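PDB 5LW0: basic helix-loop-helix, putative, expressed, which binds ADP-ribose through its macrodomain and probably takes part in ADP-ribosylation signalling linked to DNA interstrand crosslink repair. Local coordinates for residues Gln115-Ala129 against Leu179-Leu192. Sequence-based numbering, arbitrary orientation. Where two conformers were deposited one is given.
With AR6 ([(2R,3S,4R,5R)-5-(6-aminopurin-9-yl)-3,4-dihydroxy-oxolan-2-yl]methyl [hydroxy-[[(2R,3S,4R,5S)-3,4,5-trihydroxyoxolan-2-yl]methoxy]phosphoryl] hydrogen phosphate), chain C.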
ATOM      1  N   GLN A 115       6.564  -2.091 -13.724  1.00 19.48           N
ATOM      2  CA  GLN A 115       7.089  -2.982 -14.781  1.00 21.74           C
ATOM      3  C   GLN A 115       7.793  -2.157 -15.855  1.00 22.81           C
ATOM      4  O   GLN A 115       8.974  -2.413 -16.176  1.00 24.60           O
ATOM      5  CB  GLN A 115       5.994  -3.812 -15.389  1.00 26.22           C
ATOM      6  CG  GLN A 115       6.488  -4.691 -16.539  1.00 28.85           C
ATOM      7  CD  GLN A 115       5.455  -5.709 -16.958  1.00 37.31           C
ATOM      8  OE1 GLN A 115       4.325  -5.359 -17.340  1.00 42.76           O
ATOM      9  NE2 GLN A 115       5.828  -6.975 -16.916  1.00 42.04           N
ATOM     10  N   SER A 116       7.138  -1.098 -16.304  1.00 24.12           N
ATOM     11  CA  SER A 116       7.657  -0.327 -17.475  1.00 28.29           C
ATOM     12  C   SER A 116       8.912   0.484 -17.137  1.00 29.76           C
ATOM     13  O   SER A 116       9.930   0.413 -17.886  1.00 29.69           O
ATOM     14  CB  SER A 116       6.564   0.584 -18.072  1.00 26.30           C
ATOM     15  OG  SER A 116       6.115   1.549 -17.124  1.00 27.20           O
ATOM     16  N   LYS A 117       8.902   1.192 -16.009  1.00 22.32           N
ATOM     17  CA  LYS A 117      10.077   1.979 -15.583  1.00 22.52           C
ATOM     18  C   LYS A 117      10.949   1.313 -14.530  1.00 24.23           C
ATOM     19  O   LYS A 117      12.118   1.600 -14.420  1.00 24.85           O
ATOM     20  CB  LYS A 117       9.622   3.356 -15.088  1.00 26.72           C
ATOM     21  CG  LYS A 117       8.834   4.136 -16.128  1.00 31.29           C
ATOM     22  CD  LYS A 117       9.741   4.718 -17.191  1.00 38.48           C
ATOM     23  CE  LYS A 117       8.991   5.757 -18.021  1.00 43.89           C
ATOM     24  NZ  LYS A 117       9.825   6.256 -19.154  1.00 49.98           N
ATOM     25  N   GLY A 118      10.331   0.558 -13.647  1.00 19.45           N
ATOM     26  CA  GLY A 118      11.068  -0.137 -12.640  1.00 20.28           C
ATOM     27  C   GLY A 118      11.696  -1.457 -13.044  1.00 17.39           C
ATOM     28  O   GLY A 118      12.606  -1.918 -12.402  1.00 17.64           O
ATOM     29  N   GLY A 119      11.131  -2.134 -14.052  1.00 16.62           N
ATOM     30  CA  GLY A 119      11.601  -3.427 -14.404  1.00 17.76           C
ATOM     31  C   GLY A 119      11.196  -4.523 -13.433  1.00 17.71           C
ATOM     32  O   GLY A 119      11.816  -5.566 -13.375  1.00 18.52           O
ATOM     33  N   LEU A 120      10.194  -4.242 -12.612  1.00 16.34           N
ATOM     34  CA  LEU A 120       9.778  -5.190 -11.564  1.00 16.13           C
ATOM     35  C   LEU A 120       8.306  -5.430 -11.697  1.00 22.89           C
ATOM     36  O   LEU A 120       7.539  -4.555 -11.347  1.00 29.72           O
ATOM     37  CB  LEU A 120      10.095  -4.613 -10.194  1.00 18.86           C
ATOM     38  CG  LEU A 120       9.808  -5.487  -8.934  1.00 19.46           C
ATOM     39  CD1 LEU A 120      10.823  -6.561  -8.763  1.00 21.56           C
ATOM     40  CD2 LEU A 120       9.770  -4.631  -7.666  1.00 24.00           C
ATOM     41  N   ARG A 121       7.889  -6.604 -12.092  1.00 23.22           N
ATOM     42  CA  ARG A 121       6.408  -6.787 -12.182  1.00 28.44           C
ATOM     43  C   ARG A 121       5.819  -7.200 -10.873  1.00 20.47           C
ATOM     44  O   ARG A 121       6.314  -8.136 -10.171  1.00 21.58           O
ATOM     45  CB  ARG A 121       5.856  -7.674 -13.349  1.00 32.56           C
ATOM     46  CG  ARG A 121       4.256  -7.644 -13.511  1.00 34.96           C
ATOM     47  CD  ARG A 121       3.735  -8.735 -14.527  1.00 38.49           C
ATOM     48  NE  ARG A 121       2.271  -8.979 -14.355  1.00 40.35           N
ATOM     49  CZ  ARG A 121       1.445  -9.539 -15.256  1.00 40.48           C
ATOM     50  NH1 ARG A 121       1.922  -9.919 -16.449  1.00 42.84           N
ATOM     51  NH2 ARG A 121       0.083  -9.661 -14.982  1.00 27.68           N
ATOM     52  N   CYS A 122       4.829  -6.434 -10.527  1.00 23.22           N
ATOM     53  CA  CYS A 122       4.021  -6.640  -9.275  0.70 20.00           C
ATOM     54  C   CYS A 122       2.578  -6.579  -9.681  1.00 19.80           C
ATOM     55  O   CYS A 122       2.075  -5.532 -10.061  1.00 20.04           O
ATOM     56  CB  CYS A 122       4.269  -5.597  -8.099  0.70 21.39           C
ATOM     57  SG  CYS A 122       6.017  -5.308  -7.679  0.70 20.41           S
ATOM     58  N   ASN A 123       1.854  -7.680  -9.455  1.00 16.60           N
ATOM     59  CA  ASN A 123       0.439  -7.767  -9.938  1.00 16.68           C
ATOM     60  C   ASN A 123      -0.551  -7.077  -9.003  1.00 15.51           C
ATOM     61  O   ASN A 123      -1.656  -6.733  -9.400  1.00 15.07           O
ATOM     62  CB  ASN A 123      -0.013  -9.209 -10.120  1.00 17.95           C
ATOM     63  CG  ASN A 123       0.617  -9.895 -11.311  1.00 21.07           C
ATOM     64  OD1 ASN A 123       1.608  -9.465 -11.845  1.00 21.08           O
ATOM     65  ND2 ASN A 123       0.061 -11.042 -11.656  1.00 22.31           N
ATOM     66  N   VAL A 124      -0.209  -6.937  -7.717  1.00 14.70           N
ATOM     67  CA  VAL A 124      -1.124  -6.320  -6.790  1.00 13.73           C
ATOM     68  C   VAL A 124      -0.470  -5.068  -6.257  1.00 13.31           C
ATOM     69  O   VAL A 124       0.668  -5.102  -5.804  1.00 13.52           O
ATOM     70  CB  VAL A 124      -1.494  -7.258  -5.624  1.00 14.38           C
ATOM     71  CG1 VAL A 124      -2.533  -6.605  -4.724  1.00 14.68           C
ATOM     72  CG2 VAL A 124      -1.969  -8.607  -6.145  1.00 16.79           C
ATOM     73  N   ILE A 125      -1.196  -3.939  -6.286  1.00 13.15           N
ATOM     74  CA  ILE A 125      -0.671  -2.731  -5.654  1.00 13.74           C
ATOM     75  C   ILE A 125      -1.652  -2.167  -4.644  1.00 13.54           C
ATOM     76  O   ILE A 125      -2.863  -2.364  -4.749  1.00 15.20           O
ATOM     77  CB  ILE A 125      -0.271  -1.655  -6.673  1.00 15.54           C
ATOM     78  CG1 ILE A 125      -1.461  -1.128  -7.376  1.00 19.14           C
ATOM     79  CG2 ILE A 125       0.781  -2.179  -7.674  1.00 17.40           C
ATOM     80  CD1 ILE A 125      -1.133   0.049  -8.298  1.00 22.31           C
ATOM     81  N   ALA A 126      -1.113  -1.547  -3.598  1.00 13.18           N
ATOM     82  CA  ALA A 126      -1.950  -0.854  -2.593  1.00 13.79           C
ATOM     83  C   ALA A 126      -2.056   0.620  -2.872  1.00 13.86           C
ATOM     84  O   ALA A 126      -1.101   1.244  -3.367  1.00 15.03           O
ATOM     85  CB  ALA A 126      -1.355  -1.062  -1.235  1.00 14.17           C
ATOM     86  N   ASN A 127      -3.191   1.186  -2.512  1.00 14.10           N
ATOM     87  CA  ASN A 127      -3.464   2.594  -2.635  1.00 14.25           C
ATOM     88  C   ASN A 127      -3.727   3.225  -1.282  1.00 14.86           C
ATOM     89  O   ASN A 127      -4.396   2.646  -0.447  1.00 15.60           O
ATOM     90  CB  ASN A 127      -4.650   2.752  -3.528  1.00 15.35           C
ATOM     91  CG  ASN A 127      -5.056   4.197  -3.686  1.00 16.50           C
ATOM     92  OD1 ASN A 127      -4.194   5.076  -3.751  1.00 16.74           O
ATOM     93  ND2 ASN A 127      -6.368   4.445  -3.773  1.00 15.99           N
ATOM     94  N   ALA A 128      -3.158   4.412  -1.018  1.00 14.52           N
ATOM     95  CA  ALA A 128      -3.479   5.141   0.149  1.00 14.78           C
ATOM     96  C   ALA A 128      -4.707   5.999  -0.162  1.00 15.35           C
ATOM     97  O   ALA A 128      -4.614   7.091  -0.686  1.00 16.07           O
ATOM     98  CB  ALA A 128      -2.297   5.977   0.608  1.00 16.66           C
ATOM     99  N   ALA A 129      -5.839   5.455   0.197  1.00 14.82           N
ATOM    100  CA  ALA A 129      -7.122   5.970  -0.254  1.00 16.25           C
ATOM    101  C   ALA A 129      -7.617   7.047   0.641  1.00 16.48           C
ATOM    102  O   ALA A 129      -7.102   7.282   1.738  1.00 15.79           O
ATOM    103  CB  ALA A 129      -8.128   4.796  -0.298  1.00 16.71           C
ATOM    104  N   LEU A 179      -3.503   0.453 -16.873  1.00 26.09           N
ATOM    105  CA  LEU A 179      -2.596  -0.007 -15.824  1.00 22.54           C
ATOM    106  C   LEU A 179      -2.399  -1.539 -15.848  1.00 22.73           C
ATOM    107  O   LEU A 179      -1.302  -2.014 -15.594  1.00 21.69           O
ATOM    108  CB  LEU A 179      -3.096   0.453 -14.448  1.00 21.53           C
ATOM    109  CG  LEU A 179      -2.188   0.101 -13.255  1.00 22.59           C
ATOM    110  CD1 LEU A 179      -0.792   0.701 -13.387  1.00 21.53           C
ATOM    111  CD2 LEU A 179      -2.851   0.671 -12.019  1.00 21.31           C
ATOM    112  N   HIS A 180      -3.463  -2.291 -16.174  1.00 21.82           N
ATOM    113  CA  HIS A 180      -3.374  -3.728 -16.311  0.50 22.74           C
ATOM    114  C   HIS A 180      -2.505  -4.046 -17.593  1.00 24.41           C
ATOM    115  O   HIS A 180      -1.588  -4.845 -17.566  1.00 25.82           O
ATOM    116  CB  HIS A 180      -4.836  -4.304 -16.398  0.50 24.13           C
ATOM    117  CG  HIS A 180      -4.961  -5.784 -16.139  0.50 24.91           C
ATOM    118  ND1 HIS A 180      -5.957  -6.325 -15.335  0.50 26.92           N
ATOM    119  CD2 HIS A 180      -4.257  -6.836 -16.614  0.50 28.78           C
ATOM    120  CE1 HIS A 180      -5.857  -7.644 -15.344  0.50 26.46           C
ATOM    121  NE2 HIS A 180      -4.834  -7.977 -16.109  0.50 25.40           N
ATOM    122  N   GLN A 181      -2.859  -3.409 -18.700  1.00 25.90           N
ATOM    123  CA  GLN A 181      -2.180  -3.653 -19.972  1.00 28.33           C
ATOM    124  C   GLN A 181      -0.696  -3.336 -19.924  1.00 29.18           C
ATOM    125  O   GLN A 181       0.103  -4.103 -20.425  1.00 31.69           O
ATOM    126  CB  GLN A 181      -2.860  -2.865 -21.083  1.00 30.87           C
ATOM    127  CG  GLN A 181      -4.257  -3.382 -21.394  1.00 33.86           C
ATOM    128  CD  GLN A 181      -5.099  -2.401 -22.195  1.00 46.39           C
ATOM    129  OE1 GLN A 181      -6.239  -2.709 -22.576  1.00 57.26           O
ATOM    130  NE2 GLN A 181      -4.573  -1.205 -22.418  1.00 51.99           N
ATOM    131  N   ARG A 182      -0.330  -2.230 -19.301  1.00 27.20           N
ATOM    132  CA  ARG A 182       1.066  -1.748 -19.321  1.00 29.70           C
ATOM    133  C   ARG A 182       1.893  -2.310 -18.210  1.00 28.39           C
ATOM    134  O   ARG A 182       3.099  -2.497 -18.358  1.00 25.04           O
ATOM    135  CB  ARG A 182       1.133  -0.229 -19.230  1.00 34.05           C
ATOM    136  CG  ARG A 182       0.547   0.501 -20.402  1.00 45.92           C
ATOM    137  CD  ARG A 182       0.771   2.010 -20.270  1.00 53.47           C
ATOM    138  NE  ARG A 182      -0.391   2.766 -20.732  1.00 70.15           N
ATOM    139  CZ  ARG A 182      -0.788   2.850 -22.004  1.00 81.44           C
ATOM    140  NH1 ARG A 182      -0.117   2.223 -22.974  1.00 89.47           N
ATOM    141  NH2 ARG A 182      -1.866   3.568 -22.312  1.00 84.04           N
ATOM    142  N   GLU A 183       1.264  -2.546 -17.046  1.00 24.87           N
ATOM    143  CA  GLU A 183       2.051  -2.908 -15.862  1.00 22.13           C
ATOM    144  C   GLU A 183       1.714  -4.274 -15.266  1.00 21.86           C
ATOM    145  O   GLU A 183       2.408  -4.710 -14.332  1.00 21.64           O
ATOM    146  CB  GLU A 183       1.905  -1.842 -14.786  1.00 19.11           C
ATOM    147  CG  GLU A 183       2.156  -0.418 -15.266  1.00 20.89           C
ATOM    148  CD  GLU A 183       3.585  -0.156 -15.761  1.00 22.61           C
ATOM    149  OE1 GLU A 183       4.534  -0.854 -15.332  1.00 23.00           O
ATOM    150  OE2 GLU A 183       3.746   0.818 -16.544  1.00 25.72           O
ATOM    151  N   GLY A 184       0.693  -4.955 -15.785  1.00 18.69           N
ATOM    152  CA  GLY A 184       0.351  -6.288 -15.332  1.00 20.32           C
ATOM    153  C   GLY A 184      -0.454  -6.317 -14.018  1.00 17.68           C
ATOM    154  O   GLY A 184      -0.670  -7.386 -13.464  1.00 18.78           O
ATOM    155  N   VAL A 185      -0.917  -5.160 -13.583  1.00 18.25           N
ATOM    156  CA  VAL A 185      -1.653  -5.053 -12.304  1.00 17.82           C
ATOM    157  C   VAL A 185      -3.038  -5.724 -12.504  1.00 18.71           C
ATOM    158  O   VAL A 185      -3.810  -5.387 -13.454  1.00 20.26           O
ATOM    159  CB  VAL A 185      -1.815  -3.630 -11.874  1.00 17.38           C
ATOM    160  CG1 VAL A 185      -2.719  -3.504 -10.653  1.00 17.04           C
ATOM    161  CG2 VAL A 185      -0.477  -2.960 -11.613  1.00 17.93           C
ATOM    162  N   THR A 186      -3.364  -6.637 -11.596  1.00 18.54           N
ATOM    163  CA  THR A 186      -4.628  -7.375 -11.624  1.00 17.30           C
ATOM    164  C   THR A 186      -5.584  -6.970 -10.464  1.00 17.58           C
ATOM    165  O   THR A 186      -6.780  -7.222 -10.537  1.00 17.98           O
ATOM    166  CB  THR A 186      -4.392  -8.886 -11.535  1.00 19.66           C
ATOM    167  OG1 THR A 186      -3.744  -9.202 -10.293  1.00 19.07           O
ATOM    168  CG2 THR A 186      -3.597  -9.412 -12.698  1.00 21.65           C
ATOM    169  N   HIS A 187      -5.038  -6.331  -9.412  1.00 15.81           N
ATOM    170  CA  HIS A 187      -5.828  -5.937  -8.255  1.00 15.57           C
ATOM    171  C   HIS A 187      -5.228  -4.729  -7.619  1.00 14.64           C
ATOM    172  O   HIS A 187      -4.005  -4.576  -7.596  1.00 14.69           O
ATOM    173  CB  HIS A 187      -5.833  -7.068  -7.168  1.00 16.99           C
ATOM    174  CG  HIS A 187      -6.505  -8.329  -7.591  1.00 17.28           C
ATOM    175  ND1 HIS A 187      -5.883  -9.278  -8.370  1.00 18.45           N
ATOM    176  CD2 HIS A 187      -7.716  -8.835  -7.282  1.00 17.90           C
ATOM    177  CE1 HIS A 187      -6.707 -10.272  -8.588  1.00 19.80           C
ATOM    178  NE2 HIS A 187      -7.801 -10.061  -7.888  1.00 19.27           N
ATOM    179  N   ILE A 188      -6.100  -3.879  -7.112  1.00 15.52           N
ATOM    180  CA  ILE A 188      -5.706  -2.749  -6.299  1.00 15.79           C
ATOM    181  C   ILE A 188      -6.368  -2.906  -4.943  1.00 14.60           C
ATOM    182  O   ILE A 188      -7.543  -3.190  -4.872  1.00 15.44           O
ATOM    183  CB  ILE A 188      -6.152  -1.431  -6.977  1.00 18.25           C
ATOM    184  CG1 ILE A 188      -5.290  -1.248  -8.285  1.00 23.36           C
ATOM    185  CG2 ILE A 188      -6.032  -0.265  -6.017  1.00 17.93           C
ATOM    186  CD1 ILE A 188      -5.761  -0.176  -9.152  1.00 26.23           C
ATOM    187  N   ILE A 189      -5.617  -2.722  -3.892  1.00 13.45           N
ATOM    188  CA  ILE A 189      -6.176  -2.754  -2.570  1.00 12.11           C
ATOM    189  C   ILE A 189      -6.156  -1.355  -2.011  1.00 12.43           C
ATOM    190  O   ILE A 189      -5.091  -0.839  -1.688  1.00 12.91           O
ATOM    191  CB  ILE A 189      -5.396  -3.748  -1.623  1.00 12.08           C
ATOM    192  CG1 ILE A 189      -5.302  -5.128  -2.251  1.00 12.91           C
ATOM    193  CG2 ILE A 189      -6.070  -3.752  -0.270  1.00 13.10           C
ATOM    194  CD1 ILE A 189      -4.422  -6.115  -1.482  1.00 12.64           C
ATOM    195  N   HIS A 190      -7.353  -0.746  -1.855  1.00 13.33           N
ATOM    196  CA  HIS A 190      -7.477   0.546  -1.245  1.00 13.12           C
ATOM    197  C   HIS A 190      -7.329   0.373   0.269  1.00 11.59           C
ATOM    198  O   HIS A 190      -8.047  -0.414   0.854  1.00 13.05           O
ATOM    199  CB  HIS A 190      -8.840   1.131  -1.513  1.00 14.87           C
ATOM    200  CG  HIS A 190      -9.155   1.325  -2.965  1.00 16.82           C
ATOM    201  ND1 HIS A 190      -8.474   2.217  -3.762  1.00 18.28           N
ATOM    202  CD2 HIS A 190     -10.139   0.821  -3.727  1.00 18.20           C
ATOM    203  CE1 HIS A 190      -9.029   2.244  -4.968  1.00 19.78           C
ATOM    204  NE2 HIS A 190     -10.025   1.382  -4.982  1.00 19.65           N
ATOM    205  N   VAL A 191      -6.508   1.208   0.901  1.00 12.20           N
ATOM    206  CA  VAL A 191      -6.250   1.162   2.339  1.00 13.63           C
ATOM    207  C   VAL A 191      -6.481   2.550   2.919  1.00 14.18           C
ATOM    208  O   VAL A 191      -6.023   3.547   2.304  1.00 14.48           O
ATOM    209  CB  VAL A 191      -4.785   0.827   2.606  1.00 14.31           C
ATOM    210  CG1 VAL A 191      -4.611   0.646   4.083  1.00 15.52           C
ATOM    211  CG2 VAL A 191      -4.361  -0.403   1.845  1.00 16.39           C
ATOM    212  N   LEU A 192      -7.168   2.651   4.032  1.00 12.36           N
ATOM    213  CA  LEU A 192      -7.354   3.967   4.691  1.00 13.17           C
ATOM    214  C   LEU A 192      -6.536   3.953   5.974  1.00 13.02           C
ATOM    215  O   LEU A 192      -6.857   3.223   6.933  1.00 12.76           O
ATOM    216  CB  LEU A 192      -8.809   4.242   4.998  1.00 14.60           C
ATOM    217  CG  LEU A 192      -9.052   5.642   5.627  1.00 16.25           C
ATOM    218  CD1 LEU A 192      -8.636   6.734   4.689  1.00 16.93           C
ATOM    219  CD2 LEU A 192     -10.500   5.765   6.024  1.00 16.58           C
TER
HETATM  220  N1  AR6 C 301       4.418   5.954  -6.429  1.00 16.95           N
HETATM  221  C2  AR6 C 301       4.924   5.560  -5.242  1.00 18.03           C
HETATM  222  N3  AR6 C 301       4.785   6.236  -4.117  1.00 18.91           N
HETATM  223  C4  AR6 C 301       4.093   7.417  -4.099  1.00 21.42           C
HETATM  224  C5  AR6 C 301       3.485   7.913  -5.296  1.00 22.40           C
HETATM  225  C6  AR6 C 301       3.672   7.107  -6.514  1.00 18.89           C
HETATM  226  N6  AR6 C 301       3.154   7.448  -7.669  1.00 19.77           N
HETATM  227  N7  AR6 C 301       2.840   9.128  -4.961  1.00 22.08           N
HETATM  228  C8  AR6 C 301       3.014   9.296  -3.630  1.00 20.80           C
HETATM  229  N9  AR6 C 301       3.762   8.263  -3.096  1.00 21.22           N
HETATM  230  PA  AR6 C 301      -0.122   9.861   0.260  1.00 20.24           P
HETATM  231  PB  AR6 C 301      -1.505   9.389   2.856  1.00 19.39           P
HETATM  232  C1' AR6 C 301       4.087   7.998  -1.711  1.00 20.94           C
HETATM  233  O1A AR6 C 301      -0.117  11.364   0.610  1.00 22.58           O
HETATM  234  O1B AR6 C 301      -0.497  10.186   3.648  1.00 17.94           O
HETATM  235  C1D AR6 C 301      -4.532  10.926  -0.907  1.00 39.55           C
HETATM  236  O1D AR6 C 301      -4.570  11.820  -1.999  1.00 39.06           O
HETATM  237  C2' AR6 C 301       4.391   9.188  -0.809  1.00 19.81           C
HETATM  238  O2' AR6 C 301       5.717   9.756  -1.041  1.00 21.13           O
HETATM  239  O2A AR6 C 301      -0.538   9.423  -1.092  1.00 20.34           O
HETATM  240  O2B AR6 C 301      -2.029   8.094   3.402  1.00 18.03           O
HETATM  241  C2D AR6 C 301      -5.981  10.454  -0.583  1.00 39.83           C
HETATM  242  O2D AR6 C 301      -6.984  11.204  -1.382  1.00 34.94           O
HETATM  243  C3' AR6 C 301       4.168   8.577   0.553  1.00 22.37           C
HETATM  244  O3' AR6 C 301       5.352   7.889   1.040  1.00 21.52           O
HETATM  245  O3A AR6 C 301      -1.010   9.043   1.353  1.00 19.65           O
HETATM  246  C3D AR6 C 301      -6.146  10.678   0.894  1.00 33.63           C
HETATM  247  O3D AR6 C 301      -7.028  11.830   1.026  1.00 46.89           O
HETATM  248  C4' AR6 C 301       3.037   7.558   0.312  1.00 20.37           C
HETATM  249  O4' AR6 C 301       2.905   7.421  -1.084  1.00 21.19           O
HETATM  250  C4D AR6 C 301      -4.727  10.998   1.421  1.00 30.38           C
HETATM  251  O4D AR6 C 301      -3.936  11.485   0.311  1.00 29.21           O
HETATM  252  C5' AR6 C 301       1.708   7.973   0.891  1.00 22.56           C
HETATM  253  O5' AR6 C 301       1.401   9.348   0.588  1.00 21.21           O
HETATM  254  C5D AR6 C 301      -3.957   9.804   1.974  1.00 22.87           C
HETATM  255  O5D AR6 C 301      -2.771  10.356   2.589  1.00 20.97           O
HETATM  256  O   HOH W   1       3.076  -3.502 -11.646  1.00 24.17           O
HETATM  257  O   HOH W   2      -2.495 -11.646 -10.265  1.00 24.02           O
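Glu183 meets Ser116 through a side chain folded back on itself: CG lies anti to the carbonyl carbon (chi1 -51°) and a second bend follows at chi2, which brings the carboxylate against the backbone of the turn at 115-119. Both oxygens use their syn lone pairs there, OE1 taking Ser116 N at 2.8 Å and OE2 taking Ser116 OG at 2.5 Å, while Gln115 N adds a weak bond to OE1. Two groups of one residue thus fix the rotation of the carboxylate. Arg121 is extended from CG to NE, and Gly184 CA sits 3.2 Å above one face of its guanidinium, offset toward the rim. Arg121 NH2 reaches Gly184 O at 2.8 Å, in the carbonyl plane, though the oxygen is tilted from the guanidinium plane; NE bonds Asn123 OD1, which Ser34 also grips. Cutting Arg121 back to an alanine is likely to leave Gly184 O and Asn123 OD1 without this donor and to open a gap over the glycine, which leaves the helix with positive phi. Water 1 links Cys122 O to Glu183 O. Beyond, strands 124-128 and 187-192 run parallel, the axes of these short segments modestly inclined, as inner neighbours in the mixed sheet of the macrodomain fold; Ile125 N and O bond His187 O and Ile189 N, Asn127 repeats this with Ile189 O and Val191 N, and Ala129 N adds a bond to Val191 O. On one face Val124 CG1 packs on Ile189 CD1 (3.8 Å), beside helix 208-230. On the other, Ile125 and Ile188 lie side by side, CG1 to CG1 at 3.9 Å, and Ile125 CD1 meets Leu179 CD2 tip to tip. There too Asn127 ND2 donates almost straight (174°) to His190 ND1 within the ring plane, amide and ring 67° apart; ND2 also bonds Asn141 OD1, and Thr156 OG1 bonds the ring's NE2. Beside the ligand, Ala128 CB approaches the bridging diphosphate oxygen O3A of ADP-ribose to 3.4 Å.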